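Local coordinates for prephenate dehydratase (Arthrobacter aurescens, PDB 3MWB), which probably catalyses the decarboxylating dehydration of prephenate to phenylpyruvate, a step of phenylalanine biosynthesis, and binds L-phenylalanine at pockets apart from these contacts, at residues P89-L94 against C156-A161; G16-A21 against S135-S140. All blocks are in the same frame, centred on the assembly; numbering follows the deposited sequence.

In the fold
Both contacts lie in the prephenate dehydratase part of the chain, with centres about 9 Å apart and on the same side of the chain's centre. Along the chain the order is 16-21, 89-94, 135-140, 156-161, so the segments of the two interactions alternate. Interaction 1 anchors the chain to the sheet holding 93-96 and 153-156 just after it leaves strand 81-89 of the other sheet. Interaction 2 packs the two halves together, helix 18-23 of the first against helix 137-143 of the second, consistent with a periplasmic-binding-protein-like fold. The contacts touch directly, A157 N lying 3.7 Å from F18 CE1.

Interaction 1 of 2, residues P89-L94 against C156-A161; sequences PITFVL and CAPLIA
The F92 ring meets C156 O obliquely, neither squarely over its face nor at its edge, while F92 CA packs on the same oxygen. One ring face is covered by I90 CG2, 3.4 Å above the plane and displaced toward the rim. The pyrrolidine ring of P158 is the other ring of the contact: its CD lies 3.3 Å from T91 O, a buried carbonyl oxygen with no hydrogen-bond partner in the model. T91 CG2 reaches P158 CG at 4.1 Å, the two side chains running nearly perpendicular.

V93 and C156 form an antiparallel, hydrogen-bonded pair. V93 N donates to C156 O over 3.0 Å with an N-H...O angle of 179°, and C156 N returns a bond to V93 O at 3.1 Å and 162°. The side chains of the pair lie on one face of the sheet. V93 CG2, lodged between its own backbone N and carbonyl carbon, comes 3.4 Å from C156 O and 3.8 Å from C156 SG; its CG1 branch turns instead to P158 CG, 4.0 Å away. A157 occupies the N-cap position, and helix 158-163 begins with the next residue.

C156 also packs on T137 of helix 137-143, and the F92 ring meets that of F18 in helix 18-23 with planes about 65° apart. On the other side of strand 93-96, L94 is bonded through its backbone to strand 168-171. A161, on V169 of that strand, belongs to a magnesium site seen in this protein, though no metal is bound to this chain here. Residues 89-94 thus carry the chain from one sheet to the other, a connection consistent with the interdomain crossings of periplasmic-binding-protein-like folds.

Interaction 2 of 2, residues G16-A21 against S135-S140; sequences GTFTEA and SSTAAS
From its CB, T137 sends two branches toward F18. The hydroxyl branch, OG1, comes to the edge of the phenyl ring near its plane, 3.9 Å from F18 CD1, and the methyl branch, CG2, reaches F18 CE1 at 4.2 Å; the two side chains cross at about a right angle. A chi1 of 68° places OG1 between the backbone N and the carbonyl carbon, with CG2 opposite the carbonyl carbon. At its tip OG1 has polar partners as well: it accepts a hydrogen bond from a water at 2.7 Å, and it is hydrogen-bonded to E64 OE2. The same water donates to G16 O at 2.8 Å, bridging the two segments.

Beside this polar link the contact is apolar. T17 CG2 meets A138 CB at 3.8 Å, and A138 CB also packs 3.9 Å from G16 C. G16 adopts a positive phi of 87°, a backbone shape at which a CB would press on the carbonyl oxygen of the residue before. T17 N-caps helix 18-23 through a weak bond accepted by OG1 from E20 N, while S136 OG caps helix 137-143 by accepting from A139 N at 3.2 Å. On the far side of the first segment, E20 OE1 accepts from G16 N at 2.7 Å, which ties the glycine turn back to the helix.

Two capped helix starts therefore meet through methyl groups, a ring edge and one water. E64 OE2 joins them a second time, tying the F18 amide in the first turn of one helix to the T137 hydroxyl in the first turn of the other. The amino end of helix 18-23 probably helps to stabilise the negative charge of that carboxylate.

Interaction 1 of 2, residues P89-L94 against C156-A161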
loop_
_atom_site.group_PDB
_atom_site.type_symbol
_atom_site.label_atom_id
_atom_site.label_comp_id
_atom_site.label_asym_id
_atom_site.label_seq_id
_atom_site.Cartn_x
_atom_site.Cartn_y
_atom_site.Cartn_z
ATOM N N PRO A 89 -13.938 35.897 0.786
ATOM C CA PRO A 89 -14.612 36.070 2.091
ATOM C C PRO A 89 -16.098 36.437 1.937
ATOM O O PRO A 89 -16.454 37.278 1.100
ATOM C CB PRO A 89 -13.826 37.221 2.756
ATOM C CG PRO A 89 -12.447 37.110 2.154
ATOM C CD PRO A 89 -12.676 36.665 0.716
ATOM N N ILE A 90 -16.947 35.769 2.715
ATOM C CA ILE A 90 -18.384 35.947 2.623
ATOM C C ILE A 90 -18.814 36.939 3.704
ATOM O O ILE A 90 -18.516 36.746 4.882
ATOM C CB ILE A 90 -19.140 34.605 2.807
ATOM C CG1 ILE A 90 -18.754 33.598 1.708
ATOM C CG2 ILE A 90 -20.657 34.830 2.820
ATOM C CD1 ILE A 90 -19.088 32.138 2.048
ATOM N N THR A 91 -19.506 37.994 3.281
ATOM C CA THR A 91 -20.061 38.994 4.170
ATOM C C THR A 91 -21.544 39.142 3.823
ATOM O O THR A 91 -21.889 39.311 2.654
ATOM C CB THR A 91 -19.325 40.334 3.965
ATOM O OG1 THR A 91 -17.953 40.167 4.339
ATOM C CG2 THR A 91 -19.933 41.443 4.813
ATOM N N PHE A 92 -22.418 39.066 4.817
ATOM C CA PHE A 92 -23.844 39.167 4.539
ATOM C C PHE A 92 -24.396 40.514 5.008
ATOM O O PHE A 92 -24.059 40.983 6.089
ATOM C CB PHE A 92 -24.619 38.055 5.232
ATOM C CG PHE A 92 -24.370 36.688 4.680
ATOM C CD1 PHE A 92 -24.916 36.302 3.450
ATOM C CD2 PHE A 92 -23.629 35.758 5.406
ATOM C CE1 PHE A 92 -24.693 35.014 2.939
ATOM C CE2 PHE A 92 -23.420 34.452 4.901
ATOM C CZ PHE A 92 -23.954 34.091 3.678
ATOM N N VAL A 93 -25.256 41.122 4.198
ATOM C CA VAL A 93 -25.996 42.298 4.611
ATOM C C VAL A 93 -27.494 41.992 4.618
ATOM O O VAL A 93 -27.985 41.168 3.823
ATOM C CB VAL A 93 -25.703 43.546 3.736
ATOM C CG1 VAL A 93 -24.232 43.953 3.842
ATOM C CG2 VAL A 93 -26.094 43.322 2.295
ATOM N N LEU A 94 -28.202 42.662 5.528
ATOM C CA LEU A 94 -29.653 42.627 5.578
ATOM C C LEU A 94 -30.174 43.877 4.893
ATOM O O LEU A 94 -29.779 45.002 5.231
ATOM C CB LEU A 94 -30.169 42.549 7.031
ATOM C CG LEU A 94 -31.709 42.514 7.170
ATOM C CD1 LEU A 94 -32.279 41.145 6.799
ATOM C CD2 LEU A 94 -32.139 42.916 8.574
ATOM N N CYS A 156 -28.253 39.309 1.413
ATOM C CA CYS A 156 -27.552 39.297 0.149
ATOM C C CYS A 156 -26.112 39.789 0.312
ATOM O O CYS A 156 -25.666 40.048 1.434
ATOM C CB CYS A 156 -28.307 40.187 -0.835
ATOM S SG CYS A 156 -28.444 41.880 -0.250
ATOM N N ALA A 157 -25.418 39.926 -0.816
ATOM C CA ALA A 157 -24.050 40.457 -0.877
ATOM C C ALA A 157 -24.002 41.982 -0.761
ATOM O O ALA A 157 -24.960 42.671 -1.130
ATOM C CB ALA A 157 -23.361 40.005 -2.190
ATOM N N PRO A 158 -22.890 42.522 -0.227
ATOM C CA PRO A 158 -22.706 43.971 -0.288
ATOM C C PRO A 158 -22.752 44.516 -1.723
ATOM O O PRO A 158 -23.209 45.638 -1.927
ATOM C CB PRO A 158 -21.315 44.172 0.331
ATOM C CG PRO A 158 -21.202 43.059 1.308
ATOM C CD PRO A 158 -21.868 41.882 0.622
ATOM N N LEU A 159 -22.306 43.717 -2.700
ATOM C CA LEU A 159 -22.318 44.123 -4.111
ATOM C C LEU A 159 -23.671 44.697 -4.538
ATOM O O LEU A 159 -23.744 45.838 -4.993
ATOM C CB LEU A 159 -21.917 42.964 -5.048
ATOM C CG LEU A 159 -22.059 43.220 -6.565
ATOM C CD1 LEU A 159 -21.268 44.458 -7.021
ATOM C CD2 LEU A 159 -21.665 42.004 -7.411
ATOM N N ILE A 160 -24.733 43.908 -4.378
ATOM C CA ILE A 160 -26.043 44.291 -4.899
ATOM C C ILE A 160 -26.671 45.466 -4.128
ATOM O O ILE A 160 -27.420 46.277 -4.708
ATOM C CB ILE A 160 -26.995 43.064 -5.071
ATOM C CG1 ILE A 160 -28.153 43.410 -6.021
ATOM C CG2 ILE A 160 -27.460 42.513 -3.716
ATOM C CD1 ILE A 160 -28.676 42.246 -6.818
ATOM N N ALA A 161 -26.346 45.574 -2.838
ATOM C CA ALA A 161 -26.769 46.720 -2.059
ATOM C C ALA A 161 -26.121 47.996 -2.610
ATOM O O ALA A 161 -26.814 48.982 -2.823
ATOM C CB ALA A 161 -26.455 46.538 -0.590
#

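Interaction 2 of 2, residues G16-A21 against S135-S140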
loop_
_atom_site.group_PDB
_atom_site.type_symbol
_atom_site.label_atom_id
_atom_site.label_comp_id
_atom_site.label_asym_id
_atom_site.label_seq_id
_atom_site.Cartn_x
_atom_site.Cartn_y
_atom_site.Cartn_z
ATOM N N GLY A 16 -25.180 40.381 -9.366
ATOM C CA GLY A 16 -25.270 40.784 -7.953
ATOM C C GLY A 16 -25.119 39.677 -6.925
ATOM O O GLY A 16 -25.155 39.933 -5.699
ATOM N N THR A 17 -24.948 38.446 -7.410
ATOM C CA THR A 17 -24.654 37.305 -6.536
ATOM C C THR A 17 -23.231 37.380 -5.984
ATOM O O THR A 17 -22.411 38.195 -6.423
ATOM C CB THR A 17 -24.788 35.957 -7.298
ATOM O OG1 THR A 17 -24.018 36.024 -8.506
ATOM C CG2 THR A 17 -26.258 35.679 -7.671
ATOM N N PHE A 18 -22.934 36.507 -5.021
ATOM C CA PHE A 18 -21.569 36.323 -4.561
ATOM C C PHE A 18 -20.646 35.882 -5.702
ATOM O O PHE A 18 -19.486 36.281 -5.762
ATOM C CB PHE A 18 -21.539 35.325 -3.389
ATOM C CG PHE A 18 -22.042 35.913 -2.118
ATOM C CD1 PHE A 18 -23.422 35.978 -1.859
ATOM C CD2 PHE A 18 -21.151 36.475 -1.204
ATOM C CE1 PHE A 18 -23.896 36.568 -0.675
ATOM C CE2 PHE A 18 -21.611 37.062 -0.022
ATOM C CZ PHE A 18 -22.988 37.099 0.244
ATOM N N THR A 19 -21.179 35.087 -6.626
ATOM C CA THR A 19 -20.403 34.688 -7.805
ATOM C C THR A 19 -19.923 35.893 -8.631
ATOM O O THR A 19 -18.738 35.977 -8.950
ATOM C CB THR A 19 -21.158 33.672 -8.669
ATOM O OG1 THR A 19 -21.707 32.649 -7.822
ATOM C CG2 THR A 19 -20.228 33.017 -9.671
ATOM N N GLU A 20 -20.818 36.812 -8.973
ATOM C CA GLU A 20 -20.388 38.002 -9.714
ATOM C C GLU A 20 -19.318 38.784 -8.940
ATOM O O GLU A 20 -18.274 39.137 -9.492
ATOM C CB GLU A 20 -21.554 38.923 -10.073
ATOM C CG GLU A 20 -21.061 40.193 -10.761
ATOM C CD GLU A 20 -22.108 40.914 -11.587
ATOM O OE1 GLU A 20 -23.223 41.190 -11.083
ATOM O OE2 GLU A 20 -21.784 41.227 -12.749
ATOM N N ALA A 21 -19.594 39.041 -7.660
ATOM C CA ALA A 21 -18.643 39.727 -6.774
ATOM C C ALA A 21 -17.243 39.132 -6.879
ATOM O O ALA A 21 -16.265 39.859 -6.884
ATOM C CB ALA A 21 -19.142 39.710 -5.319
ATOM N N SER A 135 -34.579 31.812 -4.731
ATOM C CA SER A 135 -33.761 31.090 -5.715
ATOM C C SER A 135 -32.270 31.450 -5.635
ATOM O O SER A 135 -31.408 30.608 -5.892
ATOM C CB SER A 135 -34.296 31.317 -7.144
ATOM O OG SER A 135 -34.155 32.688 -7.493
ATOM N N SER A 136 -31.983 32.703 -5.288
ATOM C CA SER A 136 -30.621 33.198 -5.044
ATOM C C SER A 136 -30.685 34.430 -4.137
ATOM O O SER A 136 -31.771 34.988 -3.940
ATOM C CB SER A 136 -29.893 33.530 -6.359
ATOM O OG SER A 136 -30.488 34.620 -7.050
ATOM N N THR A 137 -29.548 34.842 -3.574
ATOM C CA THR A 137 -29.519 36.051 -2.759
ATOM C C THR A 137 -29.923 37.274 -3.591
ATOM O O THR A 137 -30.702 38.112 -3.130
ATOM C CB THR A 137 -28.145 36.302 -2.026
ATOM O OG1 THR A 137 -27.111 36.618 -2.976
ATOM C CG2 THR A 137 -27.738 35.079 -1.183
ATOM N N ALA A 138 -29.388 37.352 -4.809
ATOM C CA ALA A 138 -29.669 38.464 -5.724
ATOM C C ALA A 138 -31.160 38.576 -6.064
ATOM O O ALA A 138 -31.716 39.662 -5.969
ATOM C CB ALA A 138 -28.830 38.350 -6.998
ATOM N N ALA A 139 -31.795 37.466 -6.449
ATOM C CA ALA A 139 -33.234 37.465 -6.751
ATOM C C ALA A 139 -34.063 37.893 -5.541
ATOM O O ALA A 139 -35.035 38.641 -5.674
ATOM C CB ALA A 139 -33.698 36.105 -7.267
ATOM N N SER A 140 -33.666 37.422 -4.360
ATOM C CA SER A 140 -34.326 37.804 -3.127
ATOM C C SER A 140 -34.249 39.309 -2.938
ATOM O O SER A 140 -35.262 39.946 -2.627
ATOM C CB SER A 140 -33.709 37.083 -1.929
ATOM O OG SER A 140 -34.109 35.728 -1.920
HETATM O O HOH W 1 -26.470 39.190 -3.354
#